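Local atomic coordinates of MmcQ/YjbR family DNA-binding protein (Pseudomonas syringae pv. tomato, PDB entry 3H9X), a protein that probably binds DNA through a double-wing alpha-beta fold, although its cellular function has not been established. Residues Ile51-Asn54 with Gly55-Val59; Thr93-Leu96 with Asn97-Gly101. All blocks are in the same frame, centred on the assembly; numbering follows the deposited sequence.

Contact 1. Residues Ile51-Asn54 with Gly55-Val59; sequences IGIN and GDKRV
Ile53 and Lys57, four residues apart round a loop, meet with their side chains crossing at roughly a right angle. The touching atoms are methylene carbons: Ile53 CG1 lies 4.1 Å from Lys57 CE, so an aliphatic part of the lysine, not its ammonium, makes the closest approach. Torsions account for the reach on both sides. Ile53 holds CG1 opposite its own backbone N (chi1 173°), while Lys57 turns CG in between its N and carbonyl carbon (chi1 63°) and then runs extended out to NZ. On the way the lysine chain passes the carbonyl of Asn54, with CG 4.0 Å and CE 4.1 Å from Asn54 O. These are loose, non-bonded approaches; no hydrogen bond joins 51-54 to 55-59. The first bond of the Asn54 side chain points away from 55-59, and although its OD1 is 3.4 Å from Gly55 N, the angle is too poor for a bond. Within this loop the chain kinks in an inverse gamma turn centred on Asp56, marked by a weak hydrogen bond of 2.7 Å from Lys57 N to Gly55 O. Beyond the turn, Arg58 forms a salt bridge with Asp45. Backbone hydrogen bonds of Lys57 with Ala48 and of Val59 with Ile46 then lead the loop into strand 58-65, paired antiparallel with strand 39-47.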
ATOM      1  N   ILE A  51      -4.693   8.580   9.550  1.00 50.56           N
ATOM      2  CA  ILE A  51      -5.729   7.903   8.749  1.00 53.97           C
ATOM      3  C   ILE A  51      -6.986   7.587   9.554  1.00 58.16           C
ATOM      4  O   ILE A  51      -7.691   6.599   9.277  1.00 63.46           O
ATOM      5  CB  ILE A  51      -5.261   6.571   8.090  1.00 53.28           C
ATOM      6  CG1 ILE A  51      -4.901   5.537   9.167  1.00 52.97           C
ATOM      7  CG2 ILE A  51      -4.130   6.853   7.115  1.00 43.29           C
ATOM      8  CD1 ILE A  51      -4.730   4.122   8.604  1.00 51.50           C
ATOM      9  N   GLY A  52      -7.260   8.417  10.555  1.00 54.86           N
ATOM     10  CA  GLY A  52      -8.467   8.238  11.341  1.00 55.97           C
ATOM     11  C   GLY A  52      -8.438   7.288  12.519  1.00 51.81           C
ATOM     12  O   GLY A  52      -9.193   7.465  13.480  1.00 48.53           O
ATOM     13  N   ILE A  53      -7.608   6.260  12.469  1.00 54.60           N
ATOM     14  CA  ILE A  53      -7.585   5.377  13.611  1.00 57.59           C
ATOM     15  C   ILE A  53      -6.902   6.144  14.758  1.00 61.95           C
ATOM     16  O   ILE A  53      -5.874   6.818  14.571  1.00 62.10           O
ATOM     17  CB  ILE A  53      -6.877   4.034  13.287  1.00 50.58           C
ATOM     18  CG1 ILE A  53      -6.720   3.221  14.583  1.00 56.27           C
ATOM     19  CG2 ILE A  53      -5.593   4.287  12.517  1.00 53.54           C
ATOM     20  CD1 ILE A  53      -8.068   2.805  15.230  1.00 59.05           C
ATOM     21  N   ASN A  54      -7.527   6.071  15.934  1.00 68.32           N
ATOM     22  CA  ASN A  54      -7.069   6.753  17.155  1.00 72.02           C
ATOM     23  C   ASN A  54      -5.894   6.056  17.879  1.00 74.19           C
ATOM     24  O   ASN A  54      -5.139   5.304  17.255  1.00 84.46           O
ATOM     25  CB  ASN A  54      -8.256   6.902  18.110  1.00 68.55           C
ATOM     26  CG  ASN A  54      -9.076   5.615  18.219  1.00 77.13           C
ATOM     27  OD1 ASN A  54      -8.527   4.527  18.525  1.00 78.90           O
ATOM     28  ND2 ASN A  54     -10.398   5.724  17.969  1.00 74.25           N
ATOM     29  N   GLY A  55      -5.736   6.301  19.183  1.00 69.63           N
ATOM     30  CA  GLY A  55      -4.629   5.705  19.927  1.00 67.77           C
ATOM     31  C   GLY A  55      -3.306   6.346  19.520  1.00 69.17           C
ATOM     32  O   GLY A  55      -3.024   6.466  18.321  1.00 70.58           O
ATOM     33  N   ASP A  56      -2.491   6.774  20.490  1.00 67.12           N
ATOM     34  CA  ASP A  56      -1.195   7.412  20.168  1.00 67.30           C
ATOM     35  C   ASP A  56      -0.192   6.307  19.791  1.00 60.93           C
ATOM     36  O   ASP A  56       0.787   6.037  20.501  1.00 56.11           O
ATOM     37  CB  ASP A  56      -0.679   8.229  21.372  1.00 74.63           C
ATOM     38  CG  ASP A  56       0.524   9.124  21.020  1.00 80.66           C
ATOM     39  OD1 ASP A  56       0.933   9.957  21.887  1.00 85.72           O
ATOM     40  OD2 ASP A  56       1.069   8.997  19.882  1.00 80.29           O
ATOM     41  N   LYS A  57      -0.457   5.684  18.648  1.00 55.47           N
ATOM     42  CA  LYS A  57       0.360   4.600  18.152  1.00 47.39           C
ATOM     43  C   LYS A  57       0.682   4.768  16.672  1.00 41.25           C
ATOM     44  O   LYS A  57      -0.003   5.507  15.978  1.00 40.41           O
ATOM     45  CB  LYS A  57      -0.397   3.300  18.336  1.00 36.13           C
ATOM     46  CG  LYS A  57      -1.658   3.265  17.532  1.00 40.61           C
ATOM     47  CD  LYS A  57      -2.082   1.817  17.305  1.00 50.46           C
ATOM     48  CE  LYS A  57      -3.344   1.768  16.429  1.00 59.43           C
ATOM     49  NZ  LYS A  57      -3.671   0.388  15.916  1.00 59.63           N
ATOM     50  N   ARG A  58       1.720   4.082  16.191  1.00 39.70           N
ATOM     51  CA  ARG A  58       2.076   4.131  14.773  1.00 36.53           C
ATOM     52  C   ARG A  58       1.423   2.902  14.095  1.00 35.50           C
ATOM     53  O   ARG A  58       0.981   1.956  14.773  1.00 24.09           O
ATOM     54  CB  ARG A  58       3.598   4.023  14.567  1.00 38.37           C
ATOM     55  CG  ARG A  58       4.527   4.671  15.602  1.00 33.10           C
ATOM     56  CD  ARG A  58       5.010   6.023  15.158  1.00 22.30           C
ATOM     57  NE  ARG A  58       5.347   6.019  13.744  1.00 28.31           N
ATOM     58  CZ  ARG A  58       5.687   7.110  13.060  1.00 39.74           C
ATOM     59  NH1 ARG A  58       5.739   8.297  13.658  1.00 37.33           N
ATOM     60  NH2 ARG A  58       5.975   7.026  11.769  1.00 40.91           N
ATOM     61  N   VAL A  59       1.384   2.921  12.759  1.00 36.05           N
ATOM     62  CA  VAL A  59       0.841   1.811  11.953  1.00 34.79           C
ATOM     63  C   VAL A  59       1.637   1.642  10.635  1.00 37.42           C
ATOM     64  O   VAL A  59       2.239   2.597  10.133  1.00 36.41           O
ATOM     65  CB  VAL A  59      -0.658   2.029  11.574  1.00 29.81           C
ATOM     66  CG1 VAL A  59      -1.538   1.924  12.810  1.00 34.89           C
ATOM     67  CG2 VAL A  59      -0.848   3.380  10.911  1.00 30.23           C
TER

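Contact 2. Residues Thr93-Leu96 with Asn97-Gly101; sequences TVLL and NGPLG
Val94 and Leu100 supply one of two apolar contacts across this bend, their side chains crossing at about a right angle. Val94 CG1, held opposite the backbone N (chi1 -177°), comes within 4.1 Å of Leu100 CG and equally close to its CB; a single methyl therefore rests against the base of the leucine. Both residues are buried, and Leu100 also touches Ile80 of the edge strand 80-82. The second apolar contact runs along the other side of the strand, as expected for consecutive strand residues. There Leu95 CD1 lies 4.4 Å from Pro99 CD. The same methyl sits over the backbone of Gly98, where a side chain would stand in its way.

Polar groups come near one another without bonding. Leu96 O is 3.3 Å from Gly98 N, but the angle is poor, and no hydrogen bond links 93-96 to 97-101. The reversal instead shows in the backbone of Asn97, whose positive phi and psi are left-handed helical. Its chi1 of -58° sets CG beside the residue's own backbone N, near the Leu96 peptide.

Hydrogen bonding is found with other parts of the chain: Leu96 pairs through its backbone with Asp60 and Asn97 with Met1, while Thr93 OG1 bonds to Asp63 OD1 and Tyr84 N. Gly101 occupies the N-cap position of helix 102-115. Taken together, these features describe a strand-to-helix connection in an alpha-beta fold: after strand 91-95, which lies between 58-65 and 80-82, the chain turns at Asn97 and passes to the C-terminal helix of this double-wing protein.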
ATOM      1  N   THR A  93      -5.393   3.014   0.767  1.00 30.27           N
ATOM      2  CA  THR A  93      -4.392   2.760   1.800  1.00 34.61           C
ATOM      3  C   THR A  93      -4.847   1.542   2.589  1.00 31.59           C
ATOM      4  O   THR A  93      -5.890   1.579   3.227  1.00 32.96           O
ATOM      5  CB  THR A  93      -4.240   3.965   2.777  1.00 30.34           C
ATOM      6  OG1 THR A  93      -3.635   5.071   2.095  1.00 32.49           O
ATOM      7  CG2 THR A  93      -3.375   3.584   3.978  1.00 27.24           C
ATOM      8  N   VAL A  94      -4.079   0.458   2.531  1.00 32.69           N
ATOM      9  CA  VAL A  94      -4.441  -0.755   3.260  1.00 33.87           C
ATOM     10  C   VAL A  94      -3.594  -0.860   4.518  1.00 29.27           C
ATOM     11  O   VAL A  94      -2.371  -0.740   4.488  1.00 32.92           O
ATOM     12  CB  VAL A  94      -4.269  -2.047   2.401  1.00 26.05           C
ATOM     13  CG1 VAL A  94      -4.720  -3.266   3.196  1.00 24.65           C
ATOM     14  CG2 VAL A  94      -5.093  -1.943   1.127  1.00 27.09           C
ATOM     15  N   LEU A  95      -4.268  -1.086   5.632  1.00 34.58           N
ATOM     16  CA  LEU A  95      -3.589  -1.191   6.905  1.00 38.71           C
ATOM     17  C   LEU A  95      -2.995  -2.592   7.121  1.00 40.57           C
ATOM     18  O   LEU A  95      -3.728  -3.583   7.109  1.00 35.87           O
ATOM     19  CB  LEU A  95      -4.578  -0.822   8.006  1.00 36.49           C
ATOM     20  CG  LEU A  95      -4.109  -0.785   9.450  1.00 43.92           C
ATOM     21  CD1 LEU A  95      -4.229  -2.164  10.050  1.00 41.45           C
ATOM     22  CD2 LEU A  95      -2.682  -0.244   9.519  1.00 43.88           C
ATOM     23  N   LEU A  96      -1.665  -2.657   7.281  1.00 39.51           N
ATOM     24  CA  LEU A  96      -0.955  -3.919   7.515  1.00 37.17           C
ATOM     25  C   LEU A  96      -1.077  -4.288   8.982  1.00 37.03           C
ATOM     26  O   LEU A  96      -1.171  -3.411   9.836  1.00 36.37           O
ATOM     27  CB  LEU A  96       0.533  -3.815   7.158  1.00 30.83           C
ATOM     28  CG  LEU A  96       0.930  -3.621   5.698  1.00 28.34           C
ATOM     29  CD1 LEU A  96       2.443  -3.718   5.548  1.00 28.59           C
ATOM     30  CD2 LEU A  96       0.255  -4.670   4.861  1.00 23.33           C
ATOM     31  N   ASN A  97      -1.035  -5.587   9.265  1.00 40.89           N
ATOM     32  CA  ASN A  97      -1.191  -6.109  10.621  1.00 45.18           C
ATOM     33  C   ASN A  97      -2.619  -5.722  10.967  1.00 44.15           C
ATOM     34  O   ASN A  97      -2.936  -5.417  12.120  1.00 40.08           O
ATOM     35  CB  ASN A  97      -0.210  -5.463  11.620  1.00 39.79           C
ATOM     36  CG  ASN A  97       1.251  -5.653  11.232  1.00 51.04           C
ATOM     37  OD1 ASN A  97       1.821  -4.855  10.480  1.00 54.46           O
ATOM     38  ND2 ASN A  97       1.864  -6.716  11.741  1.00 40.09           N
ATOM     39  N   GLY A  98      -3.468  -5.736   9.938  1.00 41.59           N
ATOM     40  CA  GLY A  98      -4.867  -5.374  10.094  1.00 41.55           C
ATOM     41  C   GLY A  98      -5.861  -6.463   9.727  1.00 46.55           C
ATOM     42  O   GLY A  98      -5.474  -7.588   9.427  1.00 47.90           O
ATOM     43  N   PRO A  99      -7.168  -6.151   9.744  1.00 49.70           N
ATOM     44  CA  PRO A  99      -8.252  -7.088   9.420  1.00 49.35           C
ATOM     45  C   PRO A  99      -8.347  -7.590   7.981  1.00 47.75           C
ATOM     46  O   PRO A  99      -9.088  -8.536   7.695  1.00 40.29           O
ATOM     47  CB  PRO A  99      -9.502  -6.307   9.808  1.00 52.73           C
ATOM     48  CG  PRO A  99      -9.111  -4.894   9.503  1.00 49.56           C
ATOM     49  CD  PRO A  99      -7.733  -4.844  10.133  1.00 53.18           C
ATOM     50  N   LEU A 100      -7.618  -6.955   7.074  1.00 48.69           N
ATOM     51  CA  LEU A 100      -7.678  -7.354   5.675  1.00 47.17           C
ATOM     52  C   LEU A 100      -6.855  -8.632   5.467  1.00 47.21           C
ATOM     53  O   LEU A 100      -5.722  -8.749   5.953  1.00 42.92           O
ATOM     54  CB  LEU A 100      -7.177  -6.199   4.796  1.00 45.33           C
ATOM     55  CG  LEU A 100      -7.825  -5.956   3.422  1.00 48.02           C
ATOM     56  CD1 LEU A 100      -7.175  -6.839   2.375  1.00 50.95           C
ATOM     57  CD2 LEU A 100      -9.332  -6.219   3.490  1.00 46.78           C
ATOM     58  N   GLY A 101      -7.445  -9.593   4.762  1.00 44.19           N
ATOM     59  CA  GLY A 101      -6.767 -10.853   4.532  1.00 50.13           C
ATOM     60  C   GLY A 101      -5.626 -10.803   3.533  1.00 57.31           C
ATOM     61  O   GLY A 101      -5.705 -10.100   2.505  1.00 60.32           O
TER

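In the fold
Contact 1 lies at the surface, in the loop leading into strand 58-65; none of its touching residues is buried, and its centre is about 17 Å from the centre of the chain. Contact 2 is partly buried, its centre about 9 Å from that point. Their chemistry follows that placement: in 51-59 a lysine's aliphatic part lies against an isoleucine and a peptide oxygen, whereas in 93-101 aliphatic side chains meet a leucine and a proline ring. Both are local bends without a hydrogen bond between their halves, but one joins two strands and the other a strand to a helix. They meet through neighbouring strands 58-65 and 91-95, where Val59 CB lies 3.7 Å from Leu95 CD2.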